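Long-range contacts in p-nitrophenyl phosphatase (Pho2) (PDB 3QGM), which probably hydrolyses phosphate esters as a metal-dependent phosphatase of the haloacid dehalogenase superfamily, and carries a bound calcium ion in this crystal form: residues G10-I15 against V207-D212; R52-L57 against G69-L74; A91-T96 against Y120-S125; R146-N151 against P181-G186; T228-T233 against L250-V255. All blocks are in the same frame, centred on the assembly; numbering follows the deposited sequence.

Interactions 1, 2 and 5 belong to one parallel sheet of six strands. Interaction 1 pairs two of its inner strands, is wholly buried and ends at the calcium ion. Interaction 5 adds one edge strand, 254-256, and is partly exposed. It touches interaction 1 through backbone bonds between strands 207-211 and 227-231. Interaction 2 lies at the other edge strand, 73-75, is partly buried and relies on arginine-carboxylate salt bridges. Interactions 3 and 4 belong to a second parallel sheet and share the boundary between strands 120-123 and 146-149. Interaction 3 is buried, with mostly apolar side chains and threonine hydroxyls at one end. Interaction 4 is partly buried and adds a tyrosine-proline contact.

Interaction 1: residues G10-I15 against V207-D212; sequences GYIIDI and VAVVGD. With CA (calcium ion), chain E.
The metal site of a haloacid dehalogenase (HAD) fold lies by the C-terminal side of two neighbouring parallel strands, 10-14 and 207-211. D14 and D212 both reach the calcium ion. D14 OD1 is 2.6 Å and D14 OD2 2.4 Å from the calcium ion; D212 OD1 is 2.3 Å from it. D14 OD2 and D212 OD1 lie 2.8 Å apart because both bind the same ion. D14 CG stands anti to the backbone N (chi1 166°), which carries the carboxylate past G211 toward the metal. The backbone O of D16 and three waters complete the site, and D14 and D16 fit the DxDx(T/V) pattern of HAD enzymes.

Behind the metal, four backbone hydrogen bonds tie the strands, from A208 N to G10 O through D14 N to V210 O. On one face of the sheet I12 CG1 meets V207 CG1 at 3.8 Å and I12 CB meets V209 CG2. Helix 190-200 packs on this face. On the other face the Y11 ring lies by A208 CB, and Y11 OH is hydrogen-bonded to P6 O. D212 OD2 does not bind the ion; it accepts a hydrogen bond from metal-bound water 1 at 2.6 Å and another from V235 N.

Interaction 2: residues R52-L57 against G69-L74; sequences RSRRIL and GEDEIL
R54 reaches from the start of helix 54-63 across to E70, D71 and I73. From CB the chain leaves opposite the backbone N (chi1 179°) and heads for the 69-74 segment. R54 CG packs on I73 CG2 at 3.9 Å in the modelled conformer of I73, one of two. R54 CD passes I73 O at 3.3 Å. The chain then bends at chi3 (61°), and the guanidinium comes to lie beside E70. E70 CG sits over one face of that group, offset toward its rim, and is 3.7 Å from R54 CZ. At the tip the two nitrogens divide. R54 NH1 forms a long salt bridge with E70 OE1 at 3.4 Å. R54 NH2 is 3.5 Å from D71 OD1 in one of two D71 conformers, a long and less certain salt bridge.

R55, one residue on, grips the other oxygen of E70. R55 NH2 donates to E70 OE2 at 2.9 Å. The acceptor lies in the guanidinium plane but is met from above the carboxylate plane, and the two planes are 83° apart. E70 is thus held by both arginines, and D71, in that conformer, extends the network. L57 CB approaches I73 CG2 on the buried side.

S53 caps the helix through a weak bond from I56 N to S53 OG. Helix 54-63 is the crossover of the beta-alpha-beta unit between strands 42-47 and 73-75. Y78 makes a cation-pi contact with R54, E104 accepts from R54 N, and I73 also packs on L58 and L61 of the helix.

Interaction 3: residues A91-T96 against Y120-S125; sequences AKVFTT and YLVVGS
F94 and L121 lie side by side and point the same way from neighbouring parallel strands. L121 CD1 meets the edge of the F94 ring near its plane, at 3.8 Å from F94 CD2. Both belong to the sheet face covered by helix 131-143. On the other face Y120 crosses V93 obliquely, with V93 CG1 at 4.0 Å from Y120 CB. The Y120 ring extends back past A91, whose CB is 3.7 Å from Y120 CE1. Its hydroxyl bonds to E87.

Backbone hydrogen bonds alternate between strands 92-95 and 120-123, and F94 N to Y120 O is nearly straight at 174°. At the C-terminal end two threonines add side-chain bonds. T95 OG1, turned away from its own N by chi1 -173°, donates to V122 O at 2.9 Å from above the carbonyl plane. T96 N donates to the same oxygen. In this buried contact the T95 hydroxyl thus adds a second donor to V122 O within the pairing, and the bond from T96 OG1 to G124 O, 2.9 Å, extends it past the strand ends.

Interaction 4: residues R146-N151 against P181-G186; sequences RYIATN and PDVVVG
P181 lies against the ring of Y147 in a CH-pi contact. P181 CA sits over the ring face, 3.6 Å from the centroid and 13° off the normal. P181 CG also meets Y147 CZ at 3.6 Å. Other apolar contacts follow along the two segments. I148 CD1 touches V183 CB at 3.7 Å, I148 CG2 touches V185 CG2, and A149 CB meets P181 CG. Replacing Y147 with an alanine would probably leave P181 without its ring partner and open a gap beside I170 and L173 of helix 167-177.

Two hydrogen bonds run along the short parallel pair and on to V185. A149 N donates to V183 O and V185 N to A149 O, both at 3.0 Å. Before this pair D182 takes part with its side chain. Y147 N donates to D182 OD2 at 2.8 Å from the anti side, somewhat out of the carboxylate plane. Y147 O receives weak bonds from D182 N and V183 N.

Among the charges, R146 NH1 is 4.5 Å from D182 OD2, beyond a salt bridge. R146 pairs instead with E87, and D182 with R179. The D182 carboxylate thus serves both a backbone N-H and a charged partner, while CH-pi and apolar packing join the rest of this sheet edge.

Interaction 5: residues T228-T233 against L250-V255; sequences TVLVLT and LKPDYV
T228 and D253 bind each other through side chain and backbone in both directions. T228 N donates to D253 OD2 at 2.9 Å, meeting it on the anti side of the carboxylate, tilted from its plane. D253 N donates to T228 OG1 at 3.1 Å. With chi1 at 54°, T228 OG1 sits between its own backbone N and carbonyl carbon, and from there it faces the D253 amide. Water 4 lies 2.7 Å from T228 OG1 and donates to D253 OD2, so it bridges the two side chains. A valine in place of T228 would probably leave D253 N without this acceptor and the water without one of its partners.

Next to this pair the backbones meet as parallel strands. Y254 N donates to T228 O at 3.1 Å, in the carbonyl plane. L230 N donates to Y254 O at 2.8 Å and 173°. These bonds close the beta-alpha-beta crossover of strand 227-231, helix 241-248 and strand 254-256, which brings in one edge strand of the six-stranded sheet.

The apolar side chains flank the strands. On the face of L230 and V255, L230 CB packs on P252 CB at 3.9 Å, and L232 CD1 meets V255 CG1 at 3.8 Å. On the face of V229 and Y254, V229 CG2 approaches Y254 CD2. Further out, L241 of the crossover helix touches both L230 and V255, and I214 of helix 214-224 also packs on L230.

Interaction 1: residues G10-I15 against V207-D212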
# COMPACT_ATOMS: atom_id res chain seq x y z
N GLY A 10 2.68 -16.95 -35.08
CA GLY A 10 3.10 -15.75 -34.35
C GLY A 10 3.62 -15.95 -32.95
O GLY A 10 3.40 -16.98 -32.31
N TYR A 11 4.31 -14.92 -32.47
CA TYR A 11 4.98 -14.95 -31.17
C TYR A 11 4.71 -13.63 -30.43
O TYR A 11 4.91 -12.56 -30.97
CB TYR A 11 6.48 -15.16 -31.36
CG TYR A 11 6.75 -16.52 -31.94
CD1 TYR A 11 6.98 -17.61 -31.10
CD2 TYR A 11 6.69 -16.74 -33.30
CE1 TYR A 11 7.17 -18.87 -31.61
CE2 TYR A 11 6.87 -18.03 -33.82
CZ TYR A 11 7.10 -19.08 -32.96
OH TYR A 11 7.28 -20.37 -33.46
N ILE A 12 4.23 -13.74 -29.22
CA ILE A 12 4.07 -12.62 -28.30
C ILE A 12 5.29 -12.70 -27.42
O ILE A 12 5.44 -13.67 -26.65
CB ILE A 12 2.80 -12.74 -27.47
CG1 ILE A 12 1.61 -12.56 -28.42
CG2 ILE A 12 2.81 -11.66 -26.34
CD1 ILE A 12 0.22 -12.67 -27.77
N ILE A 13 6.19 -11.71 -27.58
CA ILE A 13 7.52 -11.75 -26.94
C ILE A 13 7.68 -10.67 -25.87
O ILE A 13 7.55 -9.48 -26.11
CB ILE A 13 8.66 -11.75 -27.96
CG1 ILE A 13 8.48 -12.90 -28.97
CG2 ILE A 13 9.98 -11.93 -27.25
CD1 ILE A 13 9.58 -12.97 -30.06
N ASP A 14 7.88 -11.13 -24.65
CA ASP A 14 8.32 -10.23 -23.54
C ASP A 14 9.68 -9.62 -23.94
O ASP A 14 10.53 -10.30 -24.54
CB ASP A 14 8.37 -11.09 -22.29
CG ASP A 14 9.11 -10.48 -21.09
OD1 ASP A 14 9.04 -9.26 -20.75
OD2 ASP A 14 9.76 -11.33 -20.45
N ILE A 15 9.87 -8.33 -23.66
CA ILE A 15 11.12 -7.64 -23.98
C ILE A 15 12.16 -7.85 -22.86
O ILE A 15 13.20 -8.45 -23.10
CB ILE A 15 10.89 -6.14 -24.18
CG1 ILE A 15 9.95 -5.89 -25.37
CG2 ILE A 15 12.22 -5.37 -24.40
CD1 ILE A 15 9.44 -4.45 -25.47
N VAL A 207 -0.34 -19.06 -31.80
CA VAL A 207 0.60 -18.15 -31.18
C VAL A 207 1.30 -18.80 -29.96
O VAL A 207 0.71 -19.64 -29.26
CB VAL A 207 -0.11 -16.83 -30.80
CG1 VAL A 207 0.84 -15.88 -30.06
CG2 VAL A 207 -0.68 -16.12 -32.03
N ALA A 208 2.57 -18.46 -29.76
CA ALA A 208 3.27 -18.82 -28.52
C ALA A 208 3.69 -17.55 -27.78
O ALA A 208 4.04 -16.56 -28.39
CB ALA A 208 4.48 -19.74 -28.77
N VAL A 209 3.62 -17.59 -26.46
CA VAL A 209 3.92 -16.45 -25.60
C VAL A 209 5.26 -16.75 -24.93
O VAL A 209 5.42 -17.79 -24.29
CB VAL A 209 2.78 -16.26 -24.60
CG1 VAL A 209 3.12 -15.17 -23.47
CG2 VAL A 209 1.51 -15.91 -25.36
N VAL A 210 6.25 -15.88 -25.14
CA VAL A 210 7.61 -16.15 -24.70
C VAL A 210 7.95 -15.11 -23.68
O VAL A 210 7.63 -13.92 -23.89
CB VAL A 210 8.63 -15.98 -25.84
CG1 VAL A 210 10.06 -16.28 -25.32
CG2 VAL A 210 8.31 -16.89 -27.05
N GLY A 211 8.62 -15.54 -22.61
CA GLY A 211 9.00 -14.68 -21.54
C GLY A 211 9.91 -15.31 -20.52
O GLY A 211 10.29 -16.48 -20.62
N ASP A 212 10.26 -14.51 -19.52
CA ASP A 212 11.24 -14.91 -18.51
C ASP A 212 10.63 -15.12 -17.15
O ASP A 212 11.35 -15.52 -16.27
CB ASP A 212 12.42 -13.92 -18.43
CG ASP A 212 12.03 -12.57 -17.80
OD1 ASP A 212 10.89 -12.12 -17.96
OD2 ASP A 212 12.91 -11.95 -17.18
CA CA E . 10.24 -10.02 -18.53
O HOH W 1 11.73 -9.68 -16.62
O HOH W 2 9.66 -7.83 -17.93
O HOH W 3 8.32 -10.54 -17.76

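Interaction 2: residues R52-L57 against G69-L74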
# COMPACT_ATOMS: atom_id res chain seq x y z
N ARG A 52 7.21 4.35 -19.61
CA ARG A 52 7.75 4.84 -20.88
C ARG A 52 6.71 4.68 -22.01
O ARG A 52 5.87 3.76 -22.00
CB ARG A 52 9.05 4.13 -21.23
CG ARG A 52 10.15 4.14 -20.15
CD ARG A 52 10.47 5.50 -19.53
NE ARG A 52 10.80 6.58 -20.47
CZ ARG A 52 12.02 6.87 -20.93
NH1 ARG A 52 13.08 6.13 -20.61
NH2 ARG A 52 12.18 7.87 -21.77
N SER A 53 6.71 5.65 -22.92
CA SER A 53 5.77 5.68 -24.03
C SER A 53 6.13 4.56 -25.01
O SER A 53 7.27 4.04 -24.99
CB SER A 53 5.85 7.04 -24.70
OG SER A 53 7.09 7.22 -25.36
N ARG A 54 5.19 4.21 -25.88
CA ARG A 54 5.45 3.18 -26.87
C ARG A 54 6.67 3.52 -27.70
O ARG A 54 7.49 2.64 -27.98
CB ARG A 54 4.26 2.98 -27.81
CG ARG A 54 4.57 1.90 -28.85
CD ARG A 54 3.40 1.43 -29.69
NE ARG A 54 2.84 2.52 -30.46
CZ ARG A 54 1.94 2.38 -31.44
NH1 ARG A 54 1.46 3.46 -32.01
NH2 ARG A 54 1.48 1.18 -31.83
N ARG A 55 6.79 4.76 -28.12
CA ARG A 55 7.84 5.08 -29.07
C ARG A 55 9.20 5.00 -28.44
O ARG A 55 10.14 4.67 -29.12
CB ARG A 55 7.61 6.42 -29.75
CG ARG A 55 8.56 6.68 -30.89
CD ARG A 55 7.99 7.71 -31.85
NE ARG A 55 6.65 7.33 -32.26
CZ ARG A 55 6.38 6.60 -33.34
NH1 ARG A 55 7.35 6.18 -34.16
NH2 ARG A 55 5.10 6.32 -33.60
N ILE A 56 9.33 5.26 -27.14
CA ILE A 56 10.65 5.01 -26.47
C ILE A 56 11.10 3.55 -26.62
O ILE A 56 12.27 3.25 -27.01
CB ILE A 56 10.60 5.36 -24.99
CG1 ILE A 56 10.26 6.85 -24.79
CG2 ILE A 56 11.85 4.89 -24.27
CD1 ILE A 56 11.22 7.82 -25.35
N LEU A 57 10.18 2.63 -26.33
CA LEU A 57 10.49 1.20 -26.45
C LEU A 57 10.71 0.75 -27.89
O LEU A 57 11.57 -0.11 -28.17
CB LEU A 57 9.40 0.38 -25.74
CG LEU A 57 9.45 0.46 -24.19
CD1 LEU A 57 8.37 -0.41 -23.52
CD2 LEU A 57 10.84 0.02 -23.69
N GLY A 69 8.36 -2.13 -36.56
CA GLY A 69 7.38 -1.04 -36.73
C GLY A 69 6.54 -0.77 -35.48
O GLY A 69 6.44 -1.62 -34.60
N GLU A 70 5.99 0.44 -35.40
CA GLU A 70 4.98 0.84 -34.41
C GLU A 70 4.06 -0.30 -33.93
O GLU A 70 3.90 -0.58 -32.71
CB GLU A 70 4.07 1.90 -35.07
CG GLU A 70 4.01 3.24 -34.39
CD GLU A 70 3.26 4.26 -35.24
OE1 GLU A 70 2.00 4.28 -35.24
OE2 GLU A 70 3.95 5.05 -35.92
N ASP A 71 3.42 -0.95 -34.88
CA ASP A 71 2.34 -1.85 -34.50
C ASP A 71 2.84 -3.18 -33.91
O ASP A 71 2.08 -3.91 -33.31
CB ASP A 71 1.33 -1.99 -35.65
CG ASP A 71 0.56 -0.68 -35.89
OD1 ASP A 71 0.25 0.05 -34.92
OD2 ASP A 71 0.28 -0.36 -37.05
N GLU A 72 4.14 -3.42 -34.03
CA GLU A 72 4.74 -4.60 -33.43
C GLU A 72 5.10 -4.43 -31.93
O GLU A 72 5.68 -5.34 -31.37
CB GLU A 72 6.05 -4.96 -34.16
CG GLU A 72 5.88 -5.48 -35.57
CD GLU A 72 7.24 -5.70 -36.24
OE1 GLU A 72 7.88 -4.70 -36.62
OE2 GLU A 72 7.67 -6.86 -36.36
N ILE A 73 4.79 -3.27 -31.32
CA ILE A 73 5.13 -2.96 -29.92
C ILE A 73 3.84 -2.69 -29.15
O ILE A 73 3.08 -1.81 -29.55
CB ILE A 73 5.95 -1.63 -29.73
CG1 ILE A 73 7.19 -1.53 -30.63
CG2 ILE A 73 6.39 -1.49 -28.29
CD1 ILE A 73 8.28 -2.40 -30.20
N LEU A 74 3.59 -3.45 -28.09
CA LEU A 74 2.44 -3.22 -27.23
C LEU A 74 2.95 -3.06 -25.81
O LEU A 74 3.34 -4.06 -25.15
CB LEU A 74 1.43 -4.38 -27.33
CG LEU A 74 0.03 -4.22 -26.69
CD1 LEU A 74 -0.75 -3.00 -27.24
CD2 LEU A 74 -0.75 -5.46 -26.89

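Interaction 3: residues A91-T96 against Y120-S125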
# COMPACT_ATOMS: atom_id res chain seq x y z
N ALA A 91 -12.17 10.81 -22.73
CA ALA A 91 -12.46 10.72 -21.29
C ALA A 91 -11.51 11.60 -20.47
O ALA A 91 -10.35 11.82 -20.88
CB ALA A 91 -12.41 9.26 -20.81
N LYS A 92 -12.02 12.12 -19.37
CA LYS A 92 -11.26 12.93 -18.42
C LYS A 92 -10.62 11.95 -17.41
O LYS A 92 -11.31 11.15 -16.77
CB LYS A 92 -12.15 13.92 -17.66
CG LYS A 92 -12.85 15.03 -18.47
CD LYS A 92 -13.66 15.92 -17.47
CE LYS A 92 -14.50 16.96 -18.15
NZ LYS A 92 -15.12 16.34 -19.33
N VAL A 93 -9.30 12.00 -17.32
CA VAL A 93 -8.51 11.07 -16.57
C VAL A 93 -7.59 11.80 -15.57
O VAL A 93 -7.10 12.91 -15.83
CB VAL A 93 -7.65 10.16 -17.51
CG1 VAL A 93 -8.50 9.48 -18.55
CG2 VAL A 93 -6.53 10.94 -18.21
N PHE A 94 -7.39 11.15 -14.42
CA PHE A 94 -6.38 11.51 -13.43
C PHE A 94 -5.50 10.28 -13.27
O PHE A 94 -5.99 9.14 -13.16
CB PHE A 94 -7.01 11.91 -12.11
CG PHE A 94 -6.02 12.01 -10.98
CD1 PHE A 94 -5.25 13.13 -10.82
CD2 PHE A 94 -5.81 10.93 -10.16
CE1 PHE A 94 -4.32 13.21 -9.81
CE2 PHE A 94 -4.87 10.98 -9.16
CZ PHE A 94 -4.11 12.14 -8.99
N THR A 95 -4.20 10.50 -13.34
CA THR A 95 -3.21 9.43 -13.21
C THR A 95 -2.18 9.68 -12.09
O THR A 95 -1.83 10.82 -11.80
CB THR A 95 -2.51 9.19 -14.52
OG1 THR A 95 -1.69 8.04 -14.39
CG2 THR A 95 -1.63 10.45 -14.91
N THR A 96 -1.71 8.58 -11.48
CA THR A 96 -0.62 8.62 -10.51
C THR A 96 0.73 8.47 -11.23
O THR A 96 1.78 8.54 -10.60
CB THR A 96 -0.72 7.48 -9.48
OG1 THR A 96 -0.67 6.21 -10.15
CG2 THR A 96 -2.01 7.55 -8.67
N TYR A 120 -11.93 8.76 -14.89
CA TYR A 120 -11.10 7.58 -14.74
C TYR A 120 -9.93 7.88 -13.82
O TYR A 120 -9.27 8.93 -13.94
CB TYR A 120 -10.53 7.12 -16.09
CG TYR A 120 -11.50 6.40 -17.03
CD1 TYR A 120 -12.48 7.10 -17.72
CD2 TYR A 120 -11.42 5.00 -17.21
CE1 TYR A 120 -13.38 6.42 -18.57
CE2 TYR A 120 -12.32 4.32 -18.06
CZ TYR A 120 -13.28 5.05 -18.74
OH TYR A 120 -14.12 4.41 -19.59
N LEU A 121 -9.66 6.92 -12.93
CA LEU A 121 -8.43 6.86 -12.19
C LEU A 121 -7.51 5.87 -12.89
O LEU A 121 -7.86 4.72 -13.07
CB LEU A 121 -8.72 6.42 -10.72
CG LEU A 121 -7.53 6.03 -9.83
CD1 LEU A 121 -6.51 7.21 -9.72
CD2 LEU A 121 -8.05 5.48 -8.39
N VAL A 122 -6.31 6.32 -13.26
CA VAL A 122 -5.33 5.54 -13.97
C VAL A 122 -4.07 5.40 -13.09
O VAL A 122 -3.41 6.38 -12.77
CB VAL A 122 -5.00 6.18 -15.34
CG1 VAL A 122 -4.07 5.32 -16.16
CG2 VAL A 122 -6.30 6.44 -16.10
N VAL A 123 -3.82 4.19 -12.62
CA VAL A 123 -2.77 3.98 -11.66
C VAL A 123 -1.61 3.39 -12.42
O VAL A 123 -1.75 2.38 -13.06
CB VAL A 123 -3.26 3.02 -10.55
CG1 VAL A 123 -2.08 2.38 -9.87
CG2 VAL A 123 -4.15 3.78 -9.53
N GLY A 124 -0.49 4.07 -12.43
CA GLY A 124 0.77 3.55 -12.92
C GLY A 124 1.85 3.93 -11.89
O GLY A 124 1.67 4.87 -11.11
N SER A 125 2.95 3.18 -11.90
CA SER A 125 4.07 3.46 -11.04
C SER A 125 4.60 4.87 -11.21
O SER A 125 4.54 5.41 -12.32
CB SER A 125 5.21 2.50 -11.33
OG SER A 125 6.09 2.53 -10.25

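Interaction 4: residues R146-N151 against P181-G186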
# COMPACT_ATOMS: atom_id res chain seq x y z
N ARG A 146 -14.23 4.89 -12.26
CA ARG A 146 -13.69 3.72 -12.90
C ARG A 146 -12.17 3.75 -12.73
O ARG A 146 -11.55 4.77 -12.91
CB ARG A 146 -14.09 3.75 -14.38
CG ARG A 146 -13.57 2.60 -15.23
CD ARG A 146 -14.70 2.19 -16.23
NE ARG A 146 -14.31 1.14 -17.14
CZ ARG A 146 -14.44 -0.17 -16.89
NH1 ARG A 146 -14.95 -0.60 -15.74
NH2 ARG A 146 -14.05 -1.05 -17.81
N TYR A 147 -11.60 2.60 -12.45
CA TYR A 147 -10.27 2.51 -11.92
C TYR A 147 -9.49 1.49 -12.75
O TYR A 147 -9.77 0.30 -12.74
CB TYR A 147 -10.39 2.17 -10.42
CG TYR A 147 -9.16 1.73 -9.67
CD1 TYR A 147 -7.87 1.94 -10.16
CD2 TYR A 147 -9.30 1.15 -8.42
CE1 TYR A 147 -6.75 1.52 -9.44
CE2 TYR A 147 -8.19 0.72 -7.69
CZ TYR A 147 -6.92 0.92 -8.19
OH TYR A 147 -5.85 0.45 -7.46
N ILE A 148 -8.52 2.00 -13.51
CA ILE A 148 -7.68 1.19 -14.33
C ILE A 148 -6.23 1.20 -13.84
O ILE A 148 -5.68 2.26 -13.50
CB ILE A 148 -7.66 1.71 -15.79
CG1 ILE A 148 -9.07 2.12 -16.21
CG2 ILE A 148 -7.12 0.59 -16.69
CD1 ILE A 148 -9.99 0.96 -16.44
N ALA A 149 -5.60 0.06 -13.87
CA ALA A 149 -4.16 -0.01 -13.57
C ALA A 149 -3.41 -0.51 -14.81
O ALA A 149 -3.87 -1.38 -15.54
CB ALA A 149 -3.89 -0.90 -12.37
N THR A 150 -2.25 0.07 -15.04
CA THR A 150 -1.41 -0.27 -16.16
C THR A 150 -0.91 -1.70 -16.09
O THR A 150 -0.88 -2.44 -17.09
CB THR A 150 -0.20 0.72 -16.22
OG1 THR A 150 0.46 0.75 -14.93
CG2 THR A 150 -0.66 2.15 -16.56
N ASN A 151 -0.52 -2.11 -14.89
CA ASN A 151 0.08 -3.41 -14.70
C ASN A 151 0.01 -3.80 -13.20
O ASN A 151 -0.11 -2.90 -12.36
CB ASN A 151 1.56 -3.40 -15.17
CG ASN A 151 2.43 -2.52 -14.34
OD1 ASN A 151 2.23 -1.30 -14.28
ND2 ASN A 151 3.49 -3.10 -13.75
N PRO A 181 -8.39 -2.63 -8.68
CA PRO A 181 -8.74 -2.01 -9.97
C PRO A 181 -9.92 -2.69 -10.66
O PRO A 181 -10.08 -3.93 -10.55
CB PRO A 181 -7.45 -2.18 -10.80
CG PRO A 181 -6.37 -2.25 -9.77
CD PRO A 181 -7.00 -3.07 -8.65
N ASP A 182 -10.75 -1.90 -11.36
CA ASP A 182 -11.81 -2.47 -12.23
C ASP A 182 -11.19 -3.29 -13.37
O ASP A 182 -11.72 -4.34 -13.77
CB ASP A 182 -12.71 -1.34 -12.80
CG ASP A 182 -13.44 -0.56 -11.68
OD1 ASP A 182 -13.98 -1.23 -10.79
OD2 ASP A 182 -13.49 0.69 -11.68
N VAL A 183 -10.04 -2.82 -13.86
CA VAL A 183 -9.36 -3.44 -14.98
C VAL A 183 -7.87 -3.30 -14.73
O VAL A 183 -7.40 -2.22 -14.44
CB VAL A 183 -9.69 -2.71 -16.31
CG1 VAL A 183 -8.94 -3.34 -17.49
CG2 VAL A 183 -11.21 -2.75 -16.56
N VAL A 184 -7.15 -4.41 -14.79
CA VAL A 184 -5.70 -4.40 -14.89
C VAL A 184 -5.36 -4.71 -16.36
O VAL A 184 -5.85 -5.71 -16.91
CB VAL A 184 -5.13 -5.45 -13.97
CG1 VAL A 184 -3.59 -5.47 -14.08
CG2 VAL A 184 -5.60 -5.20 -12.45
N VAL A 185 -4.55 -3.87 -16.99
CA VAL A 185 -4.22 -4.00 -18.42
C VAL A 185 -3.09 -5.01 -18.65
O VAL A 185 -3.24 -5.93 -19.49
CB VAL A 185 -3.92 -2.63 -19.03
CG1 VAL A 185 -3.57 -2.72 -20.54
CG2 VAL A 185 -5.13 -1.74 -18.78
N GLY A 186 -2.00 -4.88 -17.89
CA GLY A 186 -0.75 -5.58 -18.19
C GLY A 186 -0.80 -7.07 -17.91
O GLY A 186 -1.75 -7.55 -17.28

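Interaction 5: residues T228-T233 against L250-V255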
# COMPACT_ATOMS: atom_id res chain seq x y z
N THR A 228 3.06 -21.73 -24.23
CA THR A 228 3.95 -20.87 -23.48
C THR A 228 5.37 -21.43 -23.54
O THR A 228 5.60 -22.67 -23.49
CB THR A 228 3.51 -20.80 -21.98
OG1 THR A 228 3.41 -22.14 -21.48
CG2 THR A 228 2.15 -20.06 -21.83
N VAL A 229 6.30 -20.49 -23.64
CA VAL A 229 7.74 -20.77 -23.70
C VAL A 229 8.45 -19.92 -22.65
O VAL A 229 8.35 -18.69 -22.65
CB VAL A 229 8.38 -20.39 -25.06
CG1 VAL A 229 9.87 -20.60 -24.98
CG2 VAL A 229 7.78 -21.22 -26.26
N LEU A 230 9.20 -20.57 -21.78
CA LEU A 230 9.99 -19.84 -20.81
C LEU A 230 11.46 -19.87 -21.23
O LEU A 230 12.02 -20.93 -21.57
CB LEU A 230 9.84 -20.46 -19.41
CG LEU A 230 10.62 -19.73 -18.30
CD1 LEU A 230 9.90 -18.43 -17.86
CD2 LEU A 230 10.77 -20.64 -17.10
N VAL A 231 12.09 -18.70 -21.22
CA VAL A 231 13.52 -18.63 -21.46
C VAL A 231 14.22 -18.27 -20.19
O VAL A 231 13.63 -17.72 -19.26
CB VAL A 231 13.91 -17.63 -22.58
CG1 VAL A 231 13.40 -18.13 -23.93
CG2 VAL A 231 13.45 -16.20 -22.25
N LEU A 232 15.51 -18.58 -20.16
CA LEU A 232 16.29 -18.51 -18.94
C LEU A 232 17.36 -17.38 -18.99
O LEU A 232 18.31 -17.40 -18.21
CB LEU A 232 16.91 -19.89 -18.67
CG LEU A 232 15.92 -21.06 -18.53
CD1 LEU A 232 16.66 -22.36 -18.28
CD2 LEU A 232 14.86 -20.83 -17.42
N THR A 233 17.16 -16.41 -19.86
CA THR A 233 18.04 -15.24 -19.97
C THR A 233 17.70 -14.11 -18.98
O THR A 233 18.45 -13.16 -18.91
CB THR A 233 18.07 -14.66 -21.41
OG1 THR A 233 16.74 -14.66 -21.96
CG2 THR A 233 19.03 -15.50 -22.30
N LEU A 250 2.43 -23.09 -11.94
CA LEU A 250 2.31 -23.13 -13.40
C LEU A 250 3.58 -23.74 -14.02
O LEU A 250 4.69 -23.61 -13.49
CB LEU A 250 2.15 -21.72 -13.95
CG LEU A 250 0.91 -20.92 -13.58
CD1 LEU A 250 1.03 -19.57 -14.20
CD2 LEU A 250 -0.36 -21.62 -14.07
N LYS A 251 3.39 -24.43 -15.14
CA LYS A 251 4.48 -24.97 -15.94
C LYS A 251 4.36 -24.40 -17.33
O LYS A 251 3.25 -24.38 -17.89
CB LYS A 251 4.37 -26.49 -16.08
CG LYS A 251 4.87 -27.30 -14.90
CD LYS A 251 5.38 -28.67 -15.36
CE LYS A 251 4.39 -29.40 -16.26
NZ LYS A 251 5.07 -29.90 -17.51
N PRO A 252 5.50 -24.00 -17.92
CA PRO A 252 5.50 -23.64 -19.34
C PRO A 252 5.42 -24.90 -20.21
O PRO A 252 5.75 -25.96 -19.75
CB PRO A 252 6.86 -22.95 -19.52
CG PRO A 252 7.77 -23.63 -18.52
CD PRO A 252 6.86 -24.03 -17.35
N ASP A 253 4.94 -24.78 -21.44
CA ASP A 253 5.00 -25.87 -22.40
C ASP A 253 6.44 -26.22 -22.82
O ASP A 253 6.75 -27.39 -23.07
CB ASP A 253 4.14 -25.54 -23.62
CG ASP A 253 2.68 -25.36 -23.26
OD1 ASP A 253 2.14 -26.22 -22.54
OD2 ASP A 253 2.08 -24.36 -23.65
N TYR A 254 7.31 -25.20 -22.90
CA TYR A 254 8.72 -25.38 -23.27
C TYR A 254 9.65 -24.48 -22.42
O TYR A 254 9.29 -23.40 -22.02
CB TYR A 254 8.92 -25.02 -24.74
CG TYR A 254 7.99 -25.72 -25.68
CD1 TYR A 254 8.33 -26.96 -26.23
CD2 TYR A 254 6.77 -25.15 -26.06
CE1 TYR A 254 7.48 -27.62 -27.10
CE2 TYR A 254 5.93 -25.78 -26.93
CZ TYR A 254 6.28 -27.02 -27.45
OH TYR A 254 5.44 -27.67 -28.32
N VAL A 255 10.87 -24.95 -22.17
CA VAL A 255 11.90 -24.15 -21.54
C VAL A 255 13.13 -24.16 -22.44
O VAL A 255 13.53 -25.21 -22.91
CB VAL A 255 12.32 -24.74 -20.19
CG1 VAL A 255 13.34 -23.81 -19.50
CG2 VAL A 255 11.10 -24.98 -19.31
O HOH W 4 0.92 -23.12 -21.43